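Local coordinates for phage-like element PBSX protein XkdH (Bacillus subtilis, PDB 3F3B) that is of unknown function but is encoded by the defective-prophage element PBSX and probably serves as a small beta-barrel component of the phage-like particle, at residues H9-H15 and D86-W90; Y14-Q19 and P35-D41; C50-T56 and Y69-H75; K94-L99 and V110-D115. All blocks are in the same frame, centred on the assembly; numbering follows the deposited sequence.

Contact 1 of 4, residues H9-H15 and D86-W90. With PO4 (phosphate ion), chain B.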
# COMPACT_ATOMS: atom_id res chain seq x y z
N HIS A 9 7.57 11.82 4.75
CA HIS A 9 6.58 11.14 5.58
C HIS A 9 7.14 9.78 5.98
O HIS A 9 8.16 9.33 5.47
CB HIS A 9 5.27 10.97 4.82
CG HIS A 9 4.62 12.26 4.43
ND1 HIS A 9 4.30 13.24 5.35
CD2 HIS A 9 4.24 12.74 3.23
CE1 HIS A 9 3.75 14.26 4.73
NE2 HIS A 9 3.70 13.99 3.44
N ARG A 10 6.47 9.12 6.92
CA ARG A 10 6.91 7.81 7.38
C ARG A 10 5.75 6.85 7.32
O ARG A 10 4.66 7.16 7.78
CB ARG A 10 7.42 7.89 8.83
CG ARG A 10 8.64 8.76 9.00
CD ARG A 10 9.84 8.14 8.31
NE ARG A 10 10.97 9.07 8.25
CZ ARG A 10 12.24 8.69 8.31
NH1 ARG A 10 12.56 7.41 8.43
NH2 ARG A 10 13.20 9.60 8.22
N CYS A 11 5.99 5.67 6.75
CA CYS A 11 4.94 4.67 6.65
C CYS A 11 5.48 3.27 6.92
O CYS A 11 6.69 3.02 6.90
CB CYS A 11 4.33 4.69 5.24
SG CYS A 11 5.47 4.16 3.95
N ASP A 12 4.56 2.35 7.21
CA ASP A 12 4.91 0.96 7.43
C ASP A 12 4.42 0.26 6.18
O ASP A 12 3.37 0.61 5.64
CB ASP A 12 4.20 0.39 8.65
CG ASP A 12 4.72 0.97 9.94
OD1 ASP A 12 5.90 1.41 9.96
OD2 ASP A 12 3.96 0.97 10.93
N ILE A 13 5.17 -0.73 5.71
CA ILE A 13 4.80 -1.44 4.51
C ILE A 13 4.56 -2.93 4.80
O ILE A 13 5.29 -3.55 5.57
CB ILE A 13 5.92 -1.29 3.45
CG1 ILE A 13 6.23 0.20 3.24
CG2 ILE A 13 5.48 -1.89 2.14
CD1 ILE A 13 7.45 0.47 2.35
N TYR A 14 3.53 -3.48 4.18
CA TYR A 14 3.15 -4.88 4.33
C TYR A 14 3.07 -5.50 2.94
O TYR A 14 2.39 -4.97 2.06
CB TYR A 14 1.76 -5.03 4.97
CG TYR A 14 1.62 -4.42 6.35
CD1 TYR A 14 1.38 -5.23 7.46
CD2 TYR A 14 1.68 -3.04 6.53
CE1 TYR A 14 1.21 -4.67 8.73
CE2 TYR A 14 1.52 -2.47 7.78
CZ TYR A 14 1.28 -3.28 8.88
OH TYR A 14 1.14 -2.72 10.13
N HIS A 15 3.74 -6.63 2.76
CA HIS A 15 3.72 -7.30 1.47
C HIS A 15 2.68 -8.42 1.43
O HIS A 15 2.45 -9.10 2.42
CB HIS A 15 5.09 -7.90 1.18
CG HIS A 15 6.20 -6.90 1.20
ND1 HIS A 15 6.09 -5.66 0.61
CD2 HIS A 15 7.46 -6.99 1.68
CE1 HIS A 15 7.24 -5.02 0.73
NE2 HIS A 15 8.09 -5.80 1.37
N ASP A 86 1.28 -3.77 -2.25
CA ASP A 86 1.82 -3.59 -0.91
C ASP A 86 0.80 -2.75 -0.17
O ASP A 86 0.10 -1.94 -0.79
CB ASP A 86 3.11 -2.77 -0.92
CG ASP A 86 4.34 -3.62 -1.02
OD1 ASP A 86 4.21 -4.86 -1.00
OD2 ASP A 86 5.43 -3.02 -1.12
N LYS A 87 0.71 -2.93 1.14
CA LYS A 87 -0.19 -2.11 1.94
C LYS A 87 0.72 -1.19 2.75
O LYS A 87 1.62 -1.66 3.44
CB LYS A 87 -1.04 -2.94 2.90
CG LYS A 87 -1.84 -2.09 3.89
CD LYS A 87 -2.82 -2.91 4.73
CE LYS A 87 -2.10 -3.88 5.66
NZ LYS A 87 -3.07 -4.66 6.47
N ILE A 88 0.51 0.11 2.64
CA ILE A 88 1.34 1.02 3.41
C ILE A 88 0.43 1.76 4.39
O ILE A 88 -0.71 2.11 4.06
CB ILE A 88 2.09 2.05 2.53
CG1 ILE A 88 1.12 3.09 1.96
CG2 ILE A 88 2.85 1.33 1.42
CD1 ILE A 88 1.79 4.27 1.29
N ILE A 89 0.94 1.97 5.60
CA ILE A 89 0.21 2.66 6.64
C ILE A 89 0.89 4.01 6.89
O ILE A 89 2.04 4.05 7.31
CB ILE A 89 0.22 1.87 7.96
CG1 ILE A 89 -0.25 0.43 7.73
CG2 ILE A 89 -0.63 2.59 8.99
CD1 ILE A 89 -1.72 0.26 7.48
N TRP A 90 0.17 5.09 6.61
CA TRP A 90 0.69 6.43 6.82
C TRP A 90 -0.34 7.18 7.65
O TRP A 90 -1.49 7.34 7.23
CB TRP A 90 0.91 7.15 5.50
CG TRP A 90 1.17 8.62 5.66
CD1 TRP A 90 2.25 9.20 6.25
CD2 TRP A 90 0.30 9.69 5.25
NE1 TRP A 90 2.11 10.57 6.25
CE2 TRP A 90 0.93 10.90 5.64
CE3 TRP A 90 -0.94 9.74 4.61
CZ2 TRP A 90 0.35 12.15 5.40
CZ3 TRP A 90 -1.52 10.99 4.36
CH2 TRP A 90 -0.87 12.18 4.76
P PO4 B . 4.29 11.77 8.98
O1 PO4 B . 3.17 11.46 9.91
O2 PO4 B . 5.19 12.79 9.60
O3 PO4 B . 5.07 10.54 8.71
O4 PO4 B . 3.75 12.31 7.71
O HOH W 1 2.81 4.98 9.74
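W90 and H9 meet at one end of an antiparallel strand pair and turn their ring N-H groups to the same acceptor. W90 NE1 gives a nearly straight bond to phosphate O4 at 2.8 Å (165° at the hydrogen), and H9 ND1 reaches that same O4 at 2.6 Å. A third donor, the backbone N of R10, takes phosphate O3. The two rings are oblique, their planes 57° apart, with W90 CZ2 over the centre of the H9 imidazole. CG of W90 is anti to the backbone N (chi1 168°), which carries the indole onward, beyond the end of strand 87-90, to H9.

Further on, D12 exchanges both backbone bonds with I89, and Y14 does so with K87. The I89 carbonyl also accepts from a water at 2.7 Å. K87 bends at chi3 and lays CE over the Y14 ring face; its NZ stands 4.7 Å from the ring centroid, a cation-pi contact. I89 CG1 touches Y14 CE2 at 3.4 Å.

At the far end H15 ND1 donates to D86 OD1 at 2.6 Å; the oxygen lies near the imidazole plane, whereas ND1 approaches from above the carboxylate plane. D86 OD2 is satisfied by the backbone N of R83, and D12 OD1 by that of D47. The phosphate probably comes from the crystallisation liquor, so its three N-H donors indicate an anion-accepting corner without proving a physiological ligand.

Contact 2 of 4, residues Y14-Q19 and P35-D41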
# COMPACT_ATOMS: atom_id res chain seq x y z
N TYR A 14 3.53 -3.48 4.18
CA TYR A 14 3.15 -4.88 4.33
C TYR A 14 3.07 -5.50 2.94
O TYR A 14 2.39 -4.97 2.06
CB TYR A 14 1.76 -5.03 4.97
CG TYR A 14 1.62 -4.42 6.35
CD1 TYR A 14 1.38 -5.23 7.46
CD2 TYR A 14 1.68 -3.04 6.53
CE1 TYR A 14 1.21 -4.67 8.73
CE2 TYR A 14 1.52 -2.47 7.78
CZ TYR A 14 1.28 -3.28 8.88
OH TYR A 14 1.14 -2.72 10.13
N HIS A 15 3.74 -6.63 2.76
CA HIS A 15 3.72 -7.30 1.47
C HIS A 15 2.68 -8.42 1.43
O HIS A 15 2.45 -9.10 2.42
CB HIS A 15 5.09 -7.90 1.18
CG HIS A 15 6.20 -6.90 1.20
ND1 HIS A 15 6.09 -5.66 0.61
CD2 HIS A 15 7.46 -6.99 1.68
CE1 HIS A 15 7.24 -5.02 0.73
NE2 HIS A 15 8.09 -5.80 1.37
N GLU A 16 2.05 -8.59 0.27
CA GLU A 16 1.09 -9.66 0.11
C GLU A 16 1.91 -10.94 0.25
O GLU A 16 3.05 -11.01 -0.21
CB GLU A 16 0.44 -9.59 -1.27
CG GLU A 16 -0.49 -8.40 -1.48
CD GLU A 16 -1.87 -8.60 -0.84
OE1 GLU A 16 -1.94 -9.21 0.25
OE2 GLU A 16 -2.87 -8.14 -1.43
N ALA A 17 1.34 -11.95 0.89
CA ALA A 17 2.07 -13.21 1.07
C ALA A 17 1.15 -14.41 0.88
O ALA A 17 -0.04 -14.34 1.17
CB ALA A 17 2.72 -13.25 2.45
N ALA A 18 1.72 -15.50 0.38
CA ALA A 18 0.95 -16.72 0.17
C ALA A 18 0.81 -17.37 1.54
O ALA A 18 1.80 -17.57 2.25
CB ALA A 18 1.67 -17.65 -0.78
N GLN A 19 -0.43 -17.68 1.92
CA GLN A 19 -0.71 -18.31 3.21
C GLN A 19 -0.64 -19.82 3.12
O GLN A 19 -0.86 -20.41 2.06
CB GLN A 19 -2.09 -17.89 3.72
CG GLN A 19 -2.26 -16.39 3.83
CD GLN A 19 -1.24 -15.76 4.77
OE1 GLN A 19 -1.24 -16.03 5.97
NE2 GLN A 19 -0.37 -14.92 4.22
N PRO A 35 -2.94 -20.00 -4.10
CA PRO A 35 -2.82 -19.89 -2.64
C PRO A 35 -3.73 -18.79 -2.10
O PRO A 35 -4.32 -18.04 -2.86
CB PRO A 35 -1.35 -19.54 -2.43
CG PRO A 35 -0.67 -20.04 -3.68
CD PRO A 35 -1.66 -19.66 -4.74
N VAL A 36 -3.82 -18.72 -0.78
CA VAL A 36 -4.62 -17.69 -0.13
C VAL A 36 -3.64 -16.55 0.13
O VAL A 36 -2.67 -16.73 0.86
CB VAL A 36 -5.19 -18.17 1.21
CG1 VAL A 36 -5.92 -17.02 1.91
CG2 VAL A 36 -6.14 -19.34 0.97
N ILE A 37 -3.89 -15.40 -0.49
CA ILE A 37 -3.02 -14.24 -0.37
C ILE A 37 -3.55 -13.24 0.65
O ILE A 37 -4.72 -12.85 0.59
CB ILE A 37 -2.90 -13.49 -1.74
CG1 ILE A 37 -2.67 -14.50 -2.87
CG2 ILE A 37 -1.76 -12.48 -1.67
CD1 ILE A 37 -1.48 -15.41 -2.68
N SER A 38 -2.68 -12.81 1.56
CA SER A 38 -3.06 -11.84 2.59
C SER A 38 -1.84 -11.18 3.19
O SER A 38 -0.71 -11.56 2.89
CB SER A 38 -3.86 -12.53 3.70
OG SER A 38 -3.07 -13.50 4.37
N TYR A 39 -2.06 -10.18 4.04
CA TYR A 39 -0.95 -9.46 4.67
C TYR A 39 -0.68 -10.01 6.07
O TYR A 39 -1.56 -10.56 6.72
CB TYR A 39 -1.27 -7.96 4.81
CG TYR A 39 -1.61 -7.25 3.53
CD1 TYR A 39 -2.92 -6.92 3.21
CD2 TYR A 39 -0.61 -6.87 2.63
CE1 TYR A 39 -3.24 -6.24 2.04
CE2 TYR A 39 -0.92 -6.19 1.45
CZ TYR A 39 -2.23 -5.88 1.17
OH TYR A 39 -2.54 -5.22 0.00
N PRO A 40 0.57 -9.87 6.55
CA PRO A 40 0.94 -10.35 7.88
C PRO A 40 0.45 -9.39 8.97
O PRO A 40 0.04 -8.27 8.67
CB PRO A 40 2.46 -10.41 7.80
CG PRO A 40 2.77 -9.22 6.91
CD PRO A 40 1.75 -9.37 5.81
N ASP A 41 0.48 -9.83 10.22
CA ASP A 41 0.03 -9.01 11.35
C ASP A 41 0.93 -7.81 11.56
O ASP A 41 0.45 -6.70 11.81
CB ASP A 41 0.03 -9.82 12.65
CG ASP A 41 -1.25 -10.59 12.86
OD1 ASP A 41 -2.07 -10.66 11.91
OD2 ASP A 41 -1.43 -11.14 13.97
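Y39 and Y14 form the apolar centre: Y14 CB rests against Y39 CD2 at 3.8 Å, and Y14 CD1 faces P40 CG at 4.3 Å. The edge of the Y14 ring is turned to the backbone, with the P40 and D41 carbonyl oxygens near its plane. P40 CD in turn sits 3.5 Å from H15 O.

A different group covers the Y39 ring. E16 bends at chi2 (-79°), folding its carboxylate flat over one face. The two planes are 1° apart, and OE1 stands 3.3 Å above the ring centre, so the contact is a stack; the phenol oxygen has its hydrogen-bond partner in the N85 carbonyl. On the same side of the strand pair I37 CG2 packs on E16 CB, followed outward by A18 CB against P35 CB at 3.9 Å.

The polar edge begins with the backbone. A17 and S38 exchange two hydrogen bonds, and Q19 N donates to V36 O. The Q19 side chain folds back, with CG beside the backbone N and a second bend at chi2; these two bends bring NE2 over A17 O, to which it donates at 3.1 Å. This bond is straight at the hydrogen (168°) but arrives from above the carbonyl plane, while S38 N approaches the same oxygen within that plane.

The short strand 36-38 thus pairs with the outer end of strand 9-19, making a two-stranded arm at the protein surface. At its base Y14 lies on I89 and Y39 on K87, joining the arm to strand 87-90, while E16 touches the loop at N85.

Contact 3 of 4, residues C50-T56 and Y69-H75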
# COMPACT_ATOMS: atom_id res chain seq x y z
N CYS A 50 9.60 8.55 2.83
CA CYS A 50 9.04 8.78 1.51
C CYS A 50 8.48 10.20 1.44
O CYS A 50 8.43 10.92 2.44
CB CYS A 50 7.91 7.79 1.26
SG CYS A 50 6.59 7.91 2.50
N TYR A 51 8.07 10.61 0.24
CA TYR A 51 7.48 11.92 0.05
C TYR A 51 6.49 11.79 -1.10
O TYR A 51 6.66 10.95 -1.98
CB TYR A 51 8.56 12.98 -0.23
CG TYR A 51 9.23 12.93 -1.58
CD1 TYR A 51 8.64 13.53 -2.69
CD2 TYR A 51 10.47 12.33 -1.73
CE1 TYR A 51 9.29 13.55 -3.92
CE2 TYR A 51 11.13 12.34 -2.97
CZ TYR A 51 10.52 12.96 -4.05
OH TYR A 51 11.16 12.99 -5.28
N PHE A 52 5.44 12.61 -1.08
CA PHE A 52 4.42 12.50 -2.12
C PHE A 52 4.27 13.67 -3.08
O PHE A 52 4.65 14.80 -2.78
CB PHE A 52 3.04 12.27 -1.49
CG PHE A 52 3.02 11.34 -0.30
CD1 PHE A 52 3.77 10.17 -0.30
CD2 PHE A 52 2.19 11.61 0.79
CE1 PHE A 52 3.68 9.27 0.78
CE2 PHE A 52 2.10 10.72 1.86
CZ PHE A 52 2.84 9.55 1.85
N THR A 53 3.71 13.37 -4.25
CA THR A 53 3.39 14.37 -5.27
C THR A 53 2.07 13.89 -5.86
O THR A 53 1.53 12.87 -5.43
CB THR A 53 4.45 14.47 -6.37
OG1 THR A 53 4.44 13.28 -7.17
CG2 THR A 53 5.83 14.70 -5.76
N GLU A 54 1.55 14.63 -6.84
CA GLU A 54 0.27 14.30 -7.48
C GLU A 54 -0.77 13.89 -6.44
O GLU A 54 -1.54 12.96 -6.65
CB GLU A 54 0.42 13.15 -8.48
CG GLU A 54 1.72 13.14 -9.25
CD GLU A 54 1.69 12.20 -10.45
OE1 GLU A 54 1.02 11.13 -10.40
OE2 GLU A 54 2.35 12.53 -11.45
N LYS A 55 -0.80 14.59 -5.31
CA LYS A 55 -1.76 14.26 -4.26
C LYS A 55 -3.18 14.59 -4.68
O LYS A 55 -3.44 15.62 -5.33
CB LYS A 55 -1.40 14.97 -2.97
CG LYS A 55 0.02 14.70 -2.51
CD LYS A 55 0.25 15.13 -1.07
CE LYS A 55 -0.05 16.60 -0.87
NZ LYS A 55 0.22 17.01 0.54
N THR A 56 -4.10 13.71 -4.32
CA THR A 56 -5.51 13.85 -4.66
C THR A 56 -6.32 13.69 -3.38
O THR A 56 -6.03 12.82 -2.57
CB THR A 56 -5.93 12.77 -5.70
OG1 THR A 56 -5.32 13.07 -6.96
CG2 THR A 56 -7.44 12.71 -5.86
N TYR A 69 -7.08 11.97 1.72
CA TYR A 69 -6.27 11.80 0.53
C TYR A 69 -6.77 10.55 -0.17
O TYR A 69 -6.93 9.50 0.46
CB TYR A 69 -4.79 11.66 0.89
CG TYR A 69 -4.16 12.96 1.31
CD1 TYR A 69 -3.69 13.87 0.36
CD2 TYR A 69 -4.06 13.31 2.66
CE1 TYR A 69 -3.14 15.09 0.73
CE2 TYR A 69 -3.51 14.53 3.04
CZ TYR A 69 -3.05 15.42 2.07
OH TYR A 69 -2.52 16.62 2.45
N HIS A 70 -7.04 10.65 -1.46
CA HIS A 70 -7.53 9.51 -2.21
C HIS A 70 -6.35 8.72 -2.76
O HIS A 70 -6.35 7.49 -2.78
CB HIS A 70 -8.44 9.98 -3.35
CG HIS A 70 -8.83 8.88 -4.29
ND1 HIS A 70 -9.56 7.78 -3.89
CD2 HIS A 70 -8.60 8.71 -5.61
CE1 HIS A 70 -9.75 6.98 -4.92
NE2 HIS A 70 -9.17 7.52 -5.98
N SER A 71 -5.33 9.44 -3.21
CA SER A 71 -4.16 8.79 -3.76
C SER A 71 -3.02 9.78 -3.93
O SER A 71 -3.21 11.00 -3.82
CB SER A 71 -4.50 8.19 -5.12
OG SER A 71 -4.68 9.20 -6.09
N PHE A 72 -1.83 9.25 -4.18
CA PHE A 72 -0.66 10.07 -4.39
C PHE A 72 0.45 9.23 -4.94
O PHE A 72 0.47 8.01 -4.78
CB PHE A 72 -0.18 10.74 -3.09
CG PHE A 72 -0.41 9.93 -1.85
CD1 PHE A 72 -1.55 10.13 -1.07
CD2 PHE A 72 0.51 8.97 -1.45
CE1 PHE A 72 -1.76 9.40 0.10
CE2 PHE A 72 0.31 8.23 -0.28
CZ PHE A 72 -0.83 8.44 0.49
N LEU A 73 1.38 9.88 -5.62
CA LEU A 73 2.51 9.19 -6.18
C LEU A 73 3.55 9.18 -5.06
O LEU A 73 4.03 10.24 -4.64
CB LEU A 73 3.04 9.95 -7.39
CG LEU A 73 4.29 9.38 -8.05
CD1 LEU A 73 4.00 7.99 -8.55
CD2 LEU A 73 4.72 10.29 -9.19
N VAL A 74 3.87 7.99 -4.56
CA VAL A 74 4.85 7.87 -3.49
C VAL A 74 6.26 7.72 -4.03
O VAL A 74 6.48 6.99 -4.99
CB VAL A 74 4.58 6.65 -2.59
CG1 VAL A 74 5.48 6.73 -1.37
CG2 VAL A 74 3.11 6.61 -2.18
N HIS A 75 7.21 8.42 -3.42
CA HIS A 75 8.62 8.34 -3.81
C HIS A 75 9.35 7.68 -2.65
O HIS A 75 9.32 8.19 -1.53
CB HIS A 75 9.18 9.74 -4.05
CG HIS A 75 8.43 10.52 -5.08
ND1 HIS A 75 7.09 10.83 -4.95
CD2 HIS A 75 8.82 11.06 -6.26
CE1 HIS A 75 6.69 11.53 -6.00
NE2 HIS A 75 7.73 11.68 -6.81
O HOH W 2 -2.52 10.13 -7.37
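Strands 50-53 and 69-75 run antiparallel, their axes 4.7 Å apart at 149°, and the pairing continues past a corner at E54. Y51 with H75 and T53 with L73 are hydrogen-bonded pairs, with F52 and V74 the non-hydrogen-bonded pair between them. At the corner the register shifts by one, three residues from T53 to T56 against two from L73 to S71, and phi at E54 is positive (43°). A separate classic beta bulge lies in the other strand: T56 N donates to S71 O and T56 O accepts from H70 N, placing both residues opposite T56.

F52 and F72 stack face to face, centroids 4.0 Å apart and planes at 20°, with F72 CE2 over the centre of the F52 ring. V74 CG1 closes the edge of that ring, 3.8 Å from F52 CE1. On the other face of the sheet Y51 and H75 form an offset stack, centroids 4.1 Å apart. Y51 CE1 lies over the middle of the imidazole, and H75 CB makes a CH-pi contact with the phenol face, 3.5 Å from its centroid. T53 OG1 approaches the imidazole edge in plane, 3.1 Å from H75 CE1.

A water joins E54 O to S71 OG. Y51 and H75 point to one face, F52 and V74 to the other, separating the stacks. Y51 O holds H75 through backbone N and, weakly, ND1, which would help fix the imidazole's rotation.

Contact 4 of 4, residues K94-L99 and V110-D115. With PO4 (phosphate ion), chain C.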
# COMPACT_ATOMS: atom_id res chain seq x y z
N LYS A 94 -4.74 3.25 5.65
CA LYS A 94 -4.27 2.20 4.75
C LYS A 94 -4.25 2.65 3.28
O LYS A 94 -5.16 3.33 2.80
CB LYS A 94 -5.17 0.97 4.90
CG LYS A 94 -5.13 0.37 6.30
CD LYS A 94 -6.06 -0.82 6.45
CE LYS A 94 -5.89 -1.48 7.82
NZ LYS A 94 -6.77 -2.67 8.00
N TYR A 95 -3.20 2.25 2.57
CA TYR A 95 -3.06 2.57 1.16
C TYR A 95 -2.50 1.34 0.46
O TYR A 95 -1.74 0.57 1.06
CB TYR A 95 -2.08 3.74 0.97
CG TYR A 95 -2.57 5.03 1.57
CD1 TYR A 95 -3.48 5.84 0.88
CD2 TYR A 95 -2.20 5.41 2.85
CE1 TYR A 95 -4.00 6.99 1.46
CE2 TYR A 95 -2.71 6.56 3.45
CZ TYR A 95 -3.61 7.34 2.75
OH TYR A 95 -4.15 8.47 3.34
N ILE A 96 -2.90 1.14 -0.78
CA ILE A 96 -2.41 0.01 -1.55
C ILE A 96 -1.67 0.55 -2.76
O ILE A 96 -2.14 1.49 -3.39
CB ILE A 96 -3.56 -0.89 -2.05
CG1 ILE A 96 -4.44 -1.32 -0.88
CG2 ILE A 96 -2.98 -2.13 -2.75
CD1 ILE A 96 -3.65 -1.98 0.25
N LEU A 97 -0.51 -0.03 -3.06
CA LEU A 97 0.26 0.40 -4.23
C LEU A 97 -0.43 -0.24 -5.44
O LEU A 97 -0.47 -1.46 -5.56
CB LEU A 97 1.71 -0.05 -4.10
CG LEU A 97 2.34 0.35 -2.75
CD1 LEU A 97 3.83 0.11 -2.79
CD2 LEU A 97 2.05 1.82 -2.46
N LYS A 98 -0.97 0.58 -6.33
CA LYS A 98 -1.71 0.06 -7.47
C LYS A 98 -0.95 -0.04 -8.78
O LYS A 98 -0.43 -1.11 -9.12
CB LYS A 98 -2.97 0.89 -7.70
CG LYS A 98 -3.78 1.14 -6.43
CD LYS A 98 -4.10 -0.14 -5.67
CE LYS A 98 -5.12 -1.01 -6.42
NZ LYS A 98 -5.46 -2.24 -5.64
N LEU A 99 -0.93 1.05 -9.53
CA LEU A 99 -0.25 1.04 -10.82
C LEU A 99 1.19 0.55 -10.64
O LEU A 99 1.69 0.49 -9.51
CB LEU A 99 -0.26 2.45 -11.43
CG LEU A 99 -1.64 2.98 -11.84
CD1 LEU A 99 -2.37 1.91 -12.66
CD2 LEU A 99 -2.46 3.35 -10.61
N VAL A 110 5.70 5.10 -7.26
CA VAL A 110 4.55 4.22 -7.39
C VAL A 110 3.33 4.91 -6.81
O VAL A 110 3.45 5.64 -5.82
CB VAL A 110 4.79 2.90 -6.64
CG1 VAL A 110 4.98 3.17 -5.14
CG2 VAL A 110 3.64 1.93 -6.89
N VAL A 111 2.17 4.68 -7.42
CA VAL A 111 0.93 5.28 -6.96
C VAL A 111 0.31 4.49 -5.81
O VAL A 111 0.23 3.25 -5.86
CB VAL A 111 -0.10 5.36 -8.12
CG1 VAL A 111 -1.46 5.80 -7.59
CG2 VAL A 111 0.38 6.35 -9.20
N ALA A 112 -0.11 5.20 -4.78
CA ALA A 112 -0.76 4.58 -3.63
C ALA A 112 -2.23 5.02 -3.68
O ALA A 112 -2.51 6.17 -4.02
CB ALA A 112 -0.10 5.06 -2.34
N VAL A 113 -3.15 4.12 -3.36
CA VAL A 113 -4.56 4.48 -3.39
C VAL A 113 -5.28 4.09 -2.10
O VAL A 113 -5.07 3.00 -1.56
CB VAL A 113 -5.29 3.81 -4.61
CG1 VAL A 113 -6.76 4.22 -4.65
CG2 VAL A 113 -4.64 4.24 -5.92
N ARG A 114 -6.12 5.00 -1.61
CA ARG A 114 -6.90 4.80 -0.39
C ARG A 114 -7.50 3.40 -0.37
O ARG A 114 -8.29 3.04 -1.23
CB ARG A 114 -8.00 5.87 -0.33
CG ARG A 114 -9.07 5.68 0.73
CD ARG A 114 -10.13 6.79 0.61
NE ARG A 114 -11.47 6.37 1.04
CZ ARG A 114 -11.83 6.20 2.31
NH1 ARG A 114 -10.95 6.41 3.29
NH2 ARG A 114 -13.06 5.80 2.60
N ASP A 115 -7.10 2.62 0.63
CA ASP A 115 -7.56 1.24 0.76
C ASP A 115 -9.07 1.06 0.61
O ASP A 115 -9.52 0.33 -0.27
CB ASP A 115 -7.12 0.67 2.11
CG ASP A 115 -7.01 -0.84 2.09
OD1 ASP A 115 -7.58 -1.47 1.18
OD2 ASP A 115 -6.34 -1.41 2.99
P PO4 C . -8.66 3.38 5.37
O1 PO4 C . -8.97 1.96 5.08
O2 PO4 C . -7.70 3.46 6.50
O3 PO4 C . -8.06 4.02 4.16
O4 PO4 C . -9.91 4.10 5.73
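D115 has its CG anti to the backbone N (chi1 -155°), which sets the carboxylate along the K94 side chain: OD2 lies 3.3 Å from K94 CB. The extended K94 chain carries NZ past the carboxylate, to 5.2 Å from D115 OD2, and the opposite charges are near each other without contact. I96 CG1 lies 3.8 Å from D115 OD1, and chi2 (-54°) turns CD1 to 3.9 Å from D115 OD2. K94 CB meets the carboxylate near its plane, and I96 covers one face. At the far end K98, bent at both chi2 and chi3, presses CG on V113 CG2 nearly at a right angle.

Y95 CB, L97 and A112 make an apolar patch on the face that R114 also shares. A112 CB lies between its neighbours, 4.1 Å from Y95 CB and 3.9 Å from L97 CD2, while V110 CG2 meets L97 CB. L99 CD2 lies alongside V111.

I96 and V113 exchange two backbone bonds, V113 N to I96 O being 2.8 Å. K98 N donates to V111 O, and D115 N to K94 O from above the carbonyl plane. K94 N points away and donates to phosphate O2 at 3.1 Å, with 172° at the hydrogen.

Strand 93-97 is flanked on its other edge by strand 87-90, where Y95 packs on I88 and W90. Strand 107-114 is likewise paired with strand 66-77, whose F72 meets both Y95 and A112.

Overall arrangement
Contacts 1, 3 and 4 are separate pairings of one curled antiparallel sheet, and contact 2 branches from it. Contacts 1 and 4 lie about 10 Å apart between centres and are joined by I88 N to Y95 O (2.8 Å); contacts 3 and 4, about 9 Å apart, by V74 N to V110 O (2.7 Å). H9 N to C50 O (2.6 Å) links contact 1 to contact 3, closing the circuit as in a barrel. F52 meets H9 and W90, while F72 meets Y95. Contact 2 projects outward, its centre about 24 Å from that of contact 3, but Y39 touches K87 and I96. The two phosphates bind separately, at contacts 1 and 4.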